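Local atomic coordinates of protein argonaute (Marinitoga piezophila, PDB entry 5I4A), a protein that uses short guide RNAs with a 5'-hydroxyl end to bind complementary DNA or RNA targets and cleave them, preferring manganese for DNA cleavage. Residues Y92-K97 against N248-L253; Y105-K108 against F112-N115; Y133-H138 against Y144-L149. One frame throughout, in Å; residues are numbered along the deposited sequence.

Contact 1 (Y92-K97 against N248-L253). With nucleotides of chain B.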
loop_
_atom_site.group_PDB
_atom_site.type_symbol
_atom_site.label_atom_id
_atom_site.label_comp_id
_atom_site.label_asym_id
_atom_site.label_seq_id
_atom_site.Cartn_x
_atom_site.Cartn_y
_atom_site.Cartn_z
ATOM N N TYR A 92 -15.013 -8.018 -17.030
ATOM C CA TYR A 92 -14.801 -8.444 -15.649
ATOM C C TYR A 92 -15.924 -9.359 -15.176
ATOM O O TYR A 92 -15.675 -10.412 -14.576
ATOM C CB TYR A 92 -14.688 -7.221 -14.738
ATOM C CG TYR A 92 -13.268 -6.792 -14.445
ATOM C CD1 TYR A 92 -12.342 -7.687 -13.924
ATOM C CD2 TYR A 92 -12.854 -5.491 -14.691
ATOM C CE1 TYR A 92 -11.043 -7.295 -13.654
ATOM C CE2 TYR A 92 -11.560 -5.090 -14.425
ATOM C CZ TYR A 92 -10.659 -5.993 -13.905
ATOM O OH TYR A 92 -9.369 -5.593 -13.642
ATOM N N LYS A 93 -17.174 -8.966 -15.432
ATOM C CA LYS A 93 -18.302 -9.801 -15.037
ATOM C C LYS A 93 -18.306 -11.120 -15.791
ATOM O O LYS A 93 -18.699 -12.154 -15.236
ATOM C CB LYS A 93 -19.614 -9.050 -15.267
ATOM C CG LYS A 93 -19.757 -7.783 -14.435
ATOM C CD LYS A 93 -20.985 -6.987 -14.845
ATOM C CE LYS A 93 -22.259 -7.790 -14.650
ATOM N NZ LYS A 93 -23.456 -7.024 -15.095
ATOM N N TYR A 94 -17.864 -11.110 -17.048
ATOM C CA TYR A 94 -17.839 -12.343 -17.826
ATOM C C TYR A 94 -16.782 -13.306 -17.300
ATOM O O TYR A 94 -17.002 -14.522 -17.271
ATOM C CB TYR A 94 -17.596 -12.035 -19.301
ATOM C CG TYR A 94 -17.599 -13.275 -20.154
ATOM C CD1 TYR A 94 -18.715 -14.097 -20.198
ATOM C CD2 TYR A 94 -16.489 -13.632 -20.905
ATOM C CE1 TYR A 94 -18.728 -15.238 -20.968
ATOM C CE2 TYR A 94 -16.494 -14.775 -21.681
ATOM C CZ TYR A 94 -17.617 -15.573 -21.707
ATOM O OH TYR A 94 -17.638 -16.711 -22.475
ATOM N N ILE A 95 -15.627 -12.780 -16.885
ATOM C CA ILE A 95 -14.590 -13.626 -16.302
ATOM C C ILE A 95 -15.075 -14.227 -14.993
ATOM O O ILE A 95 -14.870 -15.418 -14.721
ATOM C CB ILE A 95 -13.293 -12.817 -16.111
ATOM C CG1 ILE A 95 -12.636 -12.557 -17.467
ATOM C CG2 ILE A 95 -12.335 -13.532 -15.159
ATOM C CD1 ILE A 95 -11.847 -11.276 -17.514
ATOM N N LYS A 96 -15.733 -13.415 -14.164
ATOM C CA LYS A 96 -16.282 -13.905 -12.906
ATOM C C LYS A 96 -17.256 -15.053 -13.139
ATOM O O LYS A 96 -17.206 -16.076 -12.445
ATOM C CB LYS A 96 -16.966 -12.758 -12.164
ATOM C CG LYS A 96 -17.600 -13.143 -10.842
ATOM C CD LYS A 96 -18.274 -11.936 -10.211
ATOM C CE LYS A 96 -18.781 -12.248 -8.820
ATOM N NZ LYS A 96 -19.328 -11.032 -8.166
ATOM N N LYS A 97 -18.152 -14.901 -14.118
ATOM C CA LYS A 97 -19.123 -15.952 -14.406
ATOM C C LYS A 97 -18.430 -17.259 -14.764
ATOM O O LYS A 97 -18.809 -18.329 -14.273
ATOM C CB LYS A 97 -20.054 -15.523 -15.541
ATOM C CG LYS A 97 -20.791 -16.696 -16.168
ATOM C CD LYS A 97 -21.677 -16.276 -17.324
ATOM C CE LYS A 97 -22.313 -17.497 -17.979
ATOM N NZ LYS A 97 -22.974 -18.377 -16.971
ATOM N N ASN A 248 -10.100 -20.284 -22.333
ATOM C CA ASN A 248 -9.802 -20.330 -23.760
ATOM C C ASN A 248 -10.820 -19.548 -24.576
ATOM O O ASN A 248 -10.534 -19.176 -25.719
ATOM C CB ASN A 248 -9.747 -21.781 -24.253
ATOM C CG ASN A 248 -11.127 -22.362 -24.543
ATOM O OD1 ASN A 248 -12.105 -22.060 -23.856
ATOM N ND2 ASN A 248 -11.208 -23.202 -25.569
ATOM N N LYS A 249 -12.000 -19.293 -24.007
ATOM C CA LYS A 249 -13.020 -18.515 -24.697
ATOM C C LYS A 249 -12.503 -17.136 -25.091
ATOM O O LYS A 249 -12.824 -16.635 -26.176
ATOM C CB LYS A 249 -14.264 -18.394 -23.813
ATOM C CG LYS A 249 -15.094 -19.672 -23.732
ATOM C CD LYS A 249 -16.245 -19.555 -22.741
ATOM C CE LYS A 249 -17.292 -20.629 -23.007
ATOM N NZ LYS A 249 -18.205 -20.837 -21.850
ATOM N N ILE A 250 -11.698 -16.508 -24.237
ATOM C CA ILE A 250 -11.282 -15.126 -24.452
ATOM C C ILE A 250 -9.783 -14.963 -24.662
ATOM O O ILE A 250 -9.352 -13.867 -25.053
ATOM C CB ILE A 250 -11.754 -14.205 -23.306
ATOM C CG1 ILE A 250 -11.139 -14.633 -21.973
ATOM C CG2 ILE A 250 -13.275 -14.190 -23.221
ATOM C CD1 ILE A 250 -11.461 -13.690 -20.828
ATOM N N THR A 251 -8.968 -15.990 -24.430
ATOM C CA THR A 251 -7.529 -15.817 -24.586
ATOM C C THR A 251 -6.869 -17.169 -24.818
ATOM O O THR A 251 -7.434 -18.221 -24.507
ATOM C CB THR A 251 -6.912 -15.121 -23.364
ATOM O OG1 THR A 251 -5.568 -14.722 -23.662
ATOM C CG2 THR A 251 -6.904 -16.053 -22.162
ATOM N N ASN A 252 -5.656 -17.124 -25.373
ATOM C CA ASN A 252 -4.832 -18.314 -25.579
ATOM C C ASN A 252 -3.836 -18.385 -24.427
ATOM O O ASN A 252 -2.823 -17.679 -24.421
ATOM C CB ASN A 252 -4.120 -18.266 -26.929
ATOM C CG ASN A 252 -3.357 -19.549 -27.241
ATOM O OD1 ASN A 252 -3.152 -20.398 -26.372
ATOM N ND2 ASN A 252 -2.929 -19.690 -28.490
ATOM N N LEU A 253 -4.117 -19.261 -23.460
ATOM C CA LEU A 253 -3.264 -19.413 -22.288
ATOM C C LEU A 253 -1.889 -19.979 -22.614
ATOM O O LEU A 253 -1.038 -20.038 -21.720
ATOM C CB LEU A 253 -3.954 -20.310 -21.263
ATOM C CG LEU A 253 -5.287 -19.785 -20.739
ATOM C CD1 LEU A 253 -5.906 -20.789 -19.791
ATOM C CD2 LEU A 253 -5.091 -18.443 -20.051
ATOM P P A B 11 -10.116 -2.376 -11.841
ATOM O OP1 A B 11 -10.177 -3.617 -11.030
ATOM O OP2 A B 11 -9.601 -2.425 -13.234
ATOM O "O5'" A B 11 -11.584 -1.764 -11.866
ATOM C "C5'" A B 11 -11.937 -0.736 -12.777
ATOM C "C4'" A B 11 -13.431 -0.637 -12.910
ATOM O "O4'" A B 11 -13.921 -1.821 -13.592
ATOM C "C3'" A B 11 -14.180 -0.615 -11.585
ATOM O "O3'" A B 11 -14.290 0.679 -11.001
ATOM C "C2'" A B 11 -15.516 -1.264 -11.929
ATOM O "O2'" A B 11 -16.401 -0.342 -12.549
ATOM C "C1'" A B 11 -15.090 -2.299 -12.964
ATOM N N9 A B 11 -14.776 -3.595 -12.338
ATOM C C8 A B 11 -13.597 -4.032 -11.777
ATOM N N7 A B 11 -13.659 -5.256 -11.306
ATOM C C5 A B 11 -14.970 -5.640 -11.580
ATOM C C6 A B 11 -15.693 -6.821 -11.342
ATOM N N6 A B 11 -15.177 -7.903 -10.742
ATOM N N1 A B 11 -16.978 -6.856 -11.748
ATOM C C2 A B 11 -17.512 -5.787 -12.353
ATOM N N3 A B 11 -16.938 -4.623 -12.629
ATOM C C4 A B 11 -15.661 -4.624 -12.211
#
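Lys249 meets Tyr94 through the middle of its aliphatic chain: CD of Lys249 lies 3.2 Å from OH of Tyr94, and the two side chains cross at about a right angle. The touch is of a methylene on a hydroxyl oxygen, with the lysine amine further along a chain that is extended beyond CG, at the exposed margin of the contact. Tyr94 comes to this place with CG anti to its backbone N (chi1 -178°), its ring directed from the helix to the loop.

Ile250, next along, carries the buried part and divides it between its two branches. Its CG2 methyl sits at the edge of the Tyr94 ring, in the ring plane and 3.6 Å from CE2 of Tyr94, while its CD1 packs 3.7 Å from CG1 of Ile95, whose side chain it crosses nearly perpendicularly. This is how linker L2 leans on the N-terminal domain within the PAZ lobe: consecutive residues of helix 84-101 receive a single isoleucine, with no hydrogen bond between the segments. The backbone of Ile250 is instead bonded to Asp12.

Thr251 turns its OG1 to the carbonyl oxygen of Lys10, and Leu253 rests on Ile148 of strand 143-156. Meanwhile the helix also touches the guide. A11 of chain B lays its base over a face of Tyr92, with N7 of A11 3.4 Å above the centre of that ring, and Tyr92 OH donates a hydrogen bond of 3.2 Å to OP2 of A11. Lys93 touches the same base, its CG 3.7 Å from C2 of A11.

Contact 2 (Y105-K108 against F112-N115). With nucleotides of chain B.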
loop_
_atom_site.group_PDB
_atom_site.type_symbol
_atom_site.label_atom_id
_atom_site.label_comp_id
_atom_site.label_asym_id
_atom_site.label_seq_id
_atom_site.Cartn_x
_atom_site.Cartn_y
_atom_site.Cartn_z
ATOM N N TYR A 105 -14.565 -20.208 -5.995
ATOM C CA TYR A 105 -15.109 -19.202 -5.099
ATOM C C TYR A 105 -14.581 -17.833 -5.495
ATOM O O TYR A 105 -13.420 -17.691 -5.888
ATOM C CB TYR A 105 -14.738 -19.499 -3.645
ATOM C CG TYR A 105 -15.483 -20.662 -3.034
ATOM C CD1 TYR A 105 -16.610 -21.191 -3.649
ATOM C CD2 TYR A 105 -15.062 -21.228 -1.837
ATOM C CE1 TYR A 105 -17.292 -22.261 -3.094
ATOM C CE2 TYR A 105 -15.738 -22.291 -1.273
ATOM C CZ TYR A 105 -16.851 -22.806 -1.904
ATOM O OH TYR A 105 -17.525 -23.863 -1.337
ATOM N N PHE A 106 -15.441 -16.827 -5.404
ATOM C CA PHE A 106 -15.037 -15.450 -5.635
ATOM C C PHE A 106 -14.716 -14.779 -4.307
ATOM O O PHE A 106 -15.428 -14.963 -3.315
ATOM C CB PHE A 106 -16.123 -14.661 -6.369
ATOM C CG PHE A 106 -15.870 -13.179 -6.404
ATOM C CD1 PHE A 106 -14.974 -12.637 -7.311
ATOM C CD2 PHE A 106 -16.520 -12.328 -5.522
ATOM C CE1 PHE A 106 -14.734 -11.274 -7.340
ATOM C CE2 PHE A 106 -16.285 -10.964 -5.546
ATOM C CZ PHE A 106 -15.391 -10.436 -6.456
ATOM N N LYS A 107 -13.635 -14.008 -4.298
ATOM C CA LYS A 107 -13.233 -13.217 -3.147
ATOM C C LYS A 107 -12.913 -11.810 -3.627
ATOM O O LYS A 107 -12.405 -11.629 -4.739
ATOM C CB LYS A 107 -12.024 -13.847 -2.439
ATOM C CG LYS A 107 -11.636 -13.199 -1.117
ATOM C CD LYS A 107 -10.740 -14.127 -0.308
ATOM C CE LYS A 107 -10.139 -13.430 0.901
ATOM N NZ LYS A 107 -8.750 -12.953 0.637
ATOM N N LYS A 108 -13.225 -10.820 -2.788
ATOM C CA LYS A 108 -13.093 -9.419 -3.171
ATOM C C LYS A 108 -11.698 -9.132 -3.715
ATOM O O LYS A 108 -10.700 -9.675 -3.233
ATOM C CB LYS A 108 -13.395 -8.520 -1.967
ATOM C CG LYS A 108 -13.698 -7.068 -2.315
ATOM C CD LYS A 108 -14.122 -6.287 -1.077
ATOM C CE LYS A 108 -14.391 -4.826 -1.397
ATOM N NZ LYS A 108 -14.844 -4.072 -0.194
ATOM N N PHE A 112 -9.971 -15.614 -7.225
ATOM C CA PHE A 112 -10.807 -16.772 -7.522
ATOM C C PHE A 112 -10.197 -18.000 -6.862
ATOM O O PHE A 112 -9.106 -18.444 -7.239
ATOM C CB PHE A 112 -10.974 -16.952 -9.027
ATOM C CG PHE A 112 -11.770 -15.853 -9.670
ATOM C CD1 PHE A 112 -13.139 -15.765 -9.467
ATOM C CD2 PHE A 112 -11.155 -14.898 -10.460
ATOM C CE1 PHE A 112 -13.877 -14.753 -10.049
ATOM C CE2 PHE A 112 -11.889 -13.883 -11.043
ATOM C CZ PHE A 112 -13.250 -13.811 -10.836
ATOM N N ILE A 113 -10.909 -18.539 -5.883
ATOM C CA ILE A 113 -10.428 -19.643 -5.064
ATOM C C ILE A 113 -10.840 -20.949 -5.728
ATOM O O ILE A 113 -12.034 -21.209 -5.908
ATOM C CB ILE A 113 -10.995 -19.546 -3.640
ATOM C CG1 ILE A 113 -10.516 -18.265 -2.957
ATOM C CG2 ILE A 113 -10.631 -20.766 -2.828
ATOM C CD1 ILE A 113 -11.222 -17.982 -1.645
ATOM N N SER A 114 -9.860 -21.770 -6.094
ATOM C CA SER A 114 -10.170 -23.074 -6.662
ATOM C C SER A 114 -10.717 -24.006 -5.588
ATOM O O SER A 114 -10.319 -23.951 -4.421
ATOM C CB SER A 114 -8.931 -23.695 -7.305
ATOM O OG SER A 114 -9.200 -25.009 -7.763
ATOM N N ASN A 115 -11.647 -24.872 -5.996
ATOM C CA ASN A 115 -12.208 -25.875 -5.104
ATOM C C ASN A 115 -11.868 -27.302 -5.509
ATOM O O ASN A 115 -12.325 -28.241 -4.848
ATOM C CB ASN A 115 -13.729 -25.713 -5.002
ATOM C CG ASN A 115 -14.131 -24.593 -4.064
ATOM O OD1 ASN A 115 -13.951 -24.693 -2.849
ATOM N ND2 ASN A 115 -14.681 -23.522 -4.620
ATOM P P C B 8 -4.983 -8.196 2.690
ATOM O OP1 C B 8 -3.691 -8.513 2.026
ATOM O OP2 C B 8 -5.188 -6.861 3.317
ATOM O "O5'" C B 8 -6.138 -8.426 1.620
ATOM C "C5'" C B 8 -6.575 -9.744 1.303
ATOM C "C4'" C B 8 -7.980 -9.719 0.737
ATOM O "O4'" C B 8 -8.939 -9.457 1.789
ATOM C "C3'" C B 8 -8.237 -8.619 -0.271
ATOM O "O3'" C B 8 -7.755 -8.948 -1.565
ATOM C "C2'" C B 8 -9.744 -8.436 -0.195
ATOM O "O2'" C B 8 -10.410 -9.451 -0.935
ATOM C "C1'" C B 8 -10.001 -8.669 1.295
#
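Tyr105 and Ile113 form the hydrogen-bonded pair of a short antiparallel beta hairpin in linker L1, made by strand 105-107 and the start of strand 111-120. Two backbone bonds join them, from Tyr105 N to Ile113 O and from Ile113 N to Tyr105 O, each 2.7 Å long. The same carbonyl, Tyr105 O, also receives a CA-H...O contact from Phe112, so two neighbouring residues of the second strand converge on one oxygen.

Polar-on-aromatic contact comes from Asn115, where the chain turns a corner. Its ND2 stands 3.1 Å above the plane of the Tyr105 ring, over the centre, and the amide is steeply inclined to the ring (planes 72° apart), with OD1 of Asn115 3.4 Å from CE2 of Tyr105. A bond from ND2 to the carbonyl oxygen of Asp103 helps to hold the amide's rotation. The tyrosine lies under it because its CG is anti to the carbonyl carbon (chi1 -73°). Replacing Tyr105 with an alanine would probably leave ND2 of Asn115 without the ring face beneath it and open a gap there.

Apolar contacts occupy both faces of the hairpin. On the one bearing Phe106 and Phe112, CE1 of Phe112 approaches the edge of the Phe106 ring, 3.6 Å from CD1 of Phe106, with the ring planes inclined at 55°. Helix 84-101 adds Lys96, in a cation-pi contact with Phe106, and Phe99, stacked with Phe112. On the other, CB of Tyr105 packs 3.7 Å from CB of Ile113, and CD of Lys107 passes obliquely 4.1 Å from CD1 of Ile113 before the chain bends at its last torsion, which brings NZ of Lys107 to 3.3 Å from C4' of the guide nucleotide C8 of chain B.

Contact 3 (Y133-H138 against Y144-L149). With nucleotides of chain B.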
loop_
_atom_site.group_PDB
_atom_site.type_symbol
_atom_site.label_atom_id
_atom_site.label_comp_id
_atom_site.label_asym_id
_atom_site.label_seq_id
_atom_site.Cartn_x
_atom_site.Cartn_y
_atom_site.Cartn_z
ATOM N N TYR A 133 -6.272 -17.829 -7.955
ATOM C CA TYR A 133 -5.832 -16.987 -9.059
ATOM C C TYR A 133 -6.509 -15.631 -8.952
ATOM O O TYR A 133 -7.741 -15.551 -8.884
ATOM C CB TYR A 133 -6.153 -17.628 -10.415
ATOM C CG TYR A 133 -5.270 -18.802 -10.773
ATOM C CD1 TYR A 133 -3.978 -18.603 -11.239
ATOM C CD2 TYR A 133 -5.734 -20.108 -10.664
ATOM C CE1 TYR A 133 -3.167 -19.668 -11.578
ATOM C CE2 TYR A 133 -4.929 -21.181 -11.001
ATOM C CZ TYR A 133 -3.647 -20.955 -11.458
ATOM O OH TYR A 133 -2.844 -22.020 -11.794
ATOM N N LYS A 134 -5.707 -14.571 -8.924
ATOM C CA LYS A 134 -6.206 -13.205 -8.966
ATOM C C LYS A 134 -6.072 -12.676 -10.387
ATOM O O LYS A 134 -5.001 -12.783 -10.998
ATOM C CB LYS A 134 -5.449 -12.304 -7.989
ATOM C CG LYS A 134 -5.807 -10.837 -8.133
ATOM C CD LYS A 134 -5.486 -10.049 -6.876
ATOM C CE LYS A 134 -5.793 -8.573 -7.079
ATOM N NZ LYS A 134 -5.806 -7.816 -5.801
ATOM N N ILE A 135 -7.154 -12.099 -10.903
ATOM C CA ILE A 135 -7.272 -11.738 -12.309
ATOM C C ILE A 135 -7.549 -10.245 -12.411
ATOM O O ILE A 135 -8.418 -9.722 -11.704
ATOM C CB ILE A 135 -8.387 -12.547 -12.999
ATOM C CG1 ILE A 135 -8.250 -14.037 -12.681
ATOM C CG2 ILE A 135 -8.342 -12.337 -14.486
ATOM C CD1 ILE A 135 -7.063 -14.699 -13.335
ATOM N N LYS A 136 -6.817 -9.563 -13.292
ATOM C CA LYS A 136 -7.017 -8.143 -13.542
ATOM C C LYS A 136 -6.913 -7.871 -15.037
ATOM O O LYS A 136 -6.258 -8.611 -15.774
ATOM C CB LYS A 136 -6.000 -7.286 -12.777
ATOM C CG LYS A 136 -6.243 -7.238 -11.277
ATOM C CD LYS A 136 -7.611 -6.660 -10.974
ATOM C CE LYS A 136 -7.776 -6.365 -9.496
ATOM N NZ LYS A 136 -8.891 -5.406 -9.261
ATOM N N ILE A 137 -7.566 -6.797 -15.474
ATOM C CA ILE A 137 -7.649 -6.426 -16.883
ATOM C C ILE A 137 -6.782 -5.196 -17.111
ATOM O O ILE A 137 -6.867 -4.220 -16.356
ATOM C CB ILE A 137 -9.104 -6.160 -17.307
ATOM C CG1 ILE A 137 -9.932 -7.443 -17.208
ATOM C CG2 ILE A 137 -9.161 -5.587 -18.715
ATOM C CD1 ILE A 137 -11.396 -7.247 -17.534
ATOM N N HIS A 138 -5.960 -5.239 -18.157
ATOM C CA HIS A 138 -5.011 -4.177 -18.448
ATOM C C HIS A 138 -5.147 -3.743 -19.898
ATOM O O HIS A 138 -5.314 -4.576 -20.794
ATOM C CB HIS A 138 -3.580 -4.637 -18.164
ATOM C CG HIS A 138 -3.417 -5.278 -16.824
ATOM N ND1 HIS A 138 -3.183 -4.553 -15.675
ATOM C CD2 HIS A 138 -3.474 -6.577 -16.444
ATOM C CE1 HIS A 138 -3.093 -5.379 -14.648
ATOM N NE2 HIS A 138 -3.268 -6.611 -15.087
ATOM N N TYR A 144 -6.056 -5.225 -25.092
ATOM C CA TYR A 144 -6.514 -5.621 -23.768
ATOM C C TYR A 144 -5.825 -6.907 -23.338
ATOM O O TYR A 144 -5.725 -7.860 -24.120
ATOM C CB TYR A 144 -8.031 -5.800 -23.745
ATOM C CG TYR A 144 -8.774 -4.493 -23.632
ATOM C CD1 TYR A 144 -9.056 -3.942 -22.390
ATOM C CD2 TYR A 144 -9.182 -3.803 -24.765
ATOM C CE1 TYR A 144 -9.730 -2.742 -22.276
ATOM C CE2 TYR A 144 -9.858 -2.600 -24.662
ATOM C CZ TYR A 144 -10.129 -2.077 -23.415
ATOM O OH TYR A 144 -10.801 -0.881 -23.302
ATOM N N TYR A 145 -5.354 -6.929 -22.095
ATOM C CA TYR A 145 -4.636 -8.068 -21.547
ATOM C C TYR A 145 -5.263 -8.485 -20.226
ATOM O O TYR A 145 -6.074 -7.769 -19.631
ATOM C CB TYR A 145 -3.147 -7.752 -21.353
ATOM C CG TYR A 145 -2.409 -7.499 -22.647
ATOM C CD1 TYR A 145 -2.386 -6.234 -23.220
ATOM C CD2 TYR A 145 -1.736 -8.525 -23.296
ATOM C CE1 TYR A 145 -1.713 -5.999 -24.405
ATOM C CE2 TYR A 145 -1.059 -8.300 -24.481
ATOM C CZ TYR A 145 -1.051 -7.035 -25.031
ATOM O OH TYR A 145 -0.379 -6.805 -26.209
ATOM N N LEU A 146 -4.856 -9.664 -19.766
ATOM C CA LEU A 146 -5.390 -10.281 -18.560
ATOM C C LEU A 146 -4.218 -10.806 -17.746
ATOM O O LEU A 146 -3.543 -11.749 -18.173
ATOM C CB LEU A 146 -6.350 -11.413 -18.917
ATOM C CG LEU A 146 -7.340 -11.838 -17.842
ATOM C CD1 LEU A 146 -8.371 -10.740 -17.659
ATOM C CD2 LEU A 146 -8.000 -13.165 -18.191
ATOM N N SER A 147 -3.967 -10.203 -16.586
ATOM C CA SER A 147 -2.935 -10.704 -15.692
ATOM C C SER A 147 -3.527 -11.800 -14.817
ATOM O O SER A 147 -4.631 -11.652 -14.285
ATOM C CB SER A 147 -2.335 -9.587 -14.835
ATOM O OG SER A 147 -3.331 -8.853 -14.141
ATOM N N ILE A 148 -2.800 -12.906 -14.699
ATOM C CA ILE A 148 -3.232 -14.073 -13.941
ATOM C C ILE A 148 -2.151 -14.338 -12.907
ATOM O O ILE A 148 -1.076 -14.855 -13.239
ATOM C CB ILE A 148 -3.455 -15.298 -14.834
ATOM C CG1 ILE A 148 -4.480 -14.992 -15.931
ATOM C CG2 ILE A 148 -3.921 -16.480 -14.004
ATOM C CD1 ILE A 148 -4.733 -16.166 -16.870
ATOM N N LEU A 149 -2.423 -13.983 -11.652
ATOM C CA LEU A 149 -1.442 -14.139 -10.591
ATOM C C LEU A 149 -1.786 -15.360 -9.755
ATOM O O LEU A 149 -2.754 -15.314 -8.977
ATOM C CB LEU A 149 -1.401 -12.895 -9.710
ATOM C CG LEU A 149 -0.392 -12.973 -8.563
ATOM C CD1 LEU A 149 1.023 -12.863 -9.105
ATOM C CD2 LEU A 149 -0.665 -11.903 -7.519
ATOM P P C B 9 -6.379 -8.317 -2.108
ATOM O OP1 C B 9 -5.976 -9.079 -3.316
ATOM O OP2 C B 9 -5.440 -8.211 -0.963
ATOM O "O5'" C B 9 -6.784 -6.845 -2.565
ATOM C "C5'" C B 9 -7.666 -6.644 -3.659
ATOM C "C4'" C B 9 -8.768 -5.672 -3.326
ATOM O "O4'" C B 9 -9.105 -5.781 -1.919
ATOM C "C3'" C B 9 -8.442 -4.199 -3.519
ATOM O "O3'" C B 9 -8.594 -3.776 -4.865
ATOM C "C2'" C B 9 -9.411 -3.517 -2.561
ATOM O "O2'" C B 9 -10.711 -3.454 -3.127
ATOM C "C1'" C B 9 -9.440 -4.512 -1.402
ATOM P P U B 10 -7.311 -3.590 -5.818
ATOM O OP1 U B 10 -6.781 -4.943 -6.103
ATOM O OP2 U B 10 -6.429 -2.597 -5.158
ATOM O "O5'" U B 10 -7.924 -2.980 -7.153
ATOM O "O3'" U B 10 -9.259 -1.291 -11.027
ATOM P P A B 11 -10.116 -2.376 -11.841
ATOM O OP1 A B 11 -10.177 -3.617 -11.030
ATOM O OP2 A B 11 -9.601 -2.425 -13.234
ATOM O "O5'" A B 11 -11.584 -1.764 -11.866
ATOM C "C5'" A B 11 -11.937 -0.736 -12.777
ATOM C "C4'" A B 11 -13.431 -0.637 -12.910
ATOM O "O4'" A B 11 -13.921 -1.821 -13.592
ATOM C "C3'" A B 11 -14.180 -0.615 -11.585
ATOM O "O3'" A B 11 -14.290 0.679 -11.001
ATOM C "C2'" A B 11 -15.516 -1.264 -11.929
ATOM O "O2'" A B 11 -16.401 -0.342 -12.549
ATOM C "C1'" A B 11 -15.090 -2.299 -12.964
ATOM N N9 A B 11 -14.776 -3.595 -12.338
ATOM C C8 A B 11 -13.597 -4.032 -11.777
ATOM N N7 A B 11 -13.659 -5.256 -11.306
ATOM C C5 A B 11 -14.970 -5.640 -11.580
ATOM C C6 A B 11 -15.693 -6.821 -11.342
ATOM N N6 A B 11 -15.177 -7.903 -10.742
ATOM N N1 A B 11 -16.978 -6.856 -11.748
ATOM C C2 A B 11 -17.512 -5.787 -12.353
ATOM N N3 A B 11 -16.938 -4.623 -12.629
ATOM C C4 A B 11 -15.661 -4.624 -12.211
#
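Strands 133-138 and 144-149 run antiparallel as a hairpin, their axes 4.6 Å apart, with Lys134-Leu149, Lys136-Ser147 and His138-Tyr145 as hydrogen-bonded pairs and Ile135-Ile148 and Ile137-Leu146 as non-hydrogen-bonded pairs between them.

On the face bearing Ile135, Ile137, Leu146 and Ile148 the contacts are apolar. CG2 of Ile135 packs 3.5 Å from CG of Leu146, while CD1 of the same isoleucine, turned back by chi2 of -70°, lies 3.7 Å from CG2 of Ile148, the two side chains running side by side. At the end of this group CD1 of Tyr133 also meets CG2 of Ile148, obliquely, at 3.5 Å.

On the other face, Lys134 and Lys136 hydrogen-bond the guide backbone. Lys134, extended beyond CG, sends NZ between two phosphates, 2.8 Å from OP1 of C9 and 3.0 Å from OP1 of U10, both of chain B; Lys136, bent at chi2, places its own NZ 2.8 Å from OP1 of A11 of chain B. Such a row probably neutralises successive phosphates. Beside it, the His138 ring presents NE2 edge-on to Ser147 OG, which also bonds to Asn550, although the very short histidine-serine approach is doubtful in detail.

Strand 143-156 is flanked by strand 8-10, and strand 127-140 by strand 111-120; helix 84-101 covers Leu146 through Ile95, and helix 240-243 covers Tyr133 and Ile148.

In the fold
The three contacts rise in buried surface, from 172 Å² in contact 1 through 364 Å² in contact 2 to 616 Å² in contact 3. Contacts 1 and 3 are buried, contact 2 only partly. Contacts 2 and 3 both lie in L1 strands of one larger antiparallel sheet, joined where Phe112 N lies 2.8 Å from Tyr133 O; contact 1 ties a helix to a loop by side chains alone. Helix 84-101 serves all three: its Ile95 also packs on Phe112 of contact 2. Each reaches the guide differently: contact 1 through base and phosphate, contact 2 at a sugar, contact 3 by lysines on phosphates.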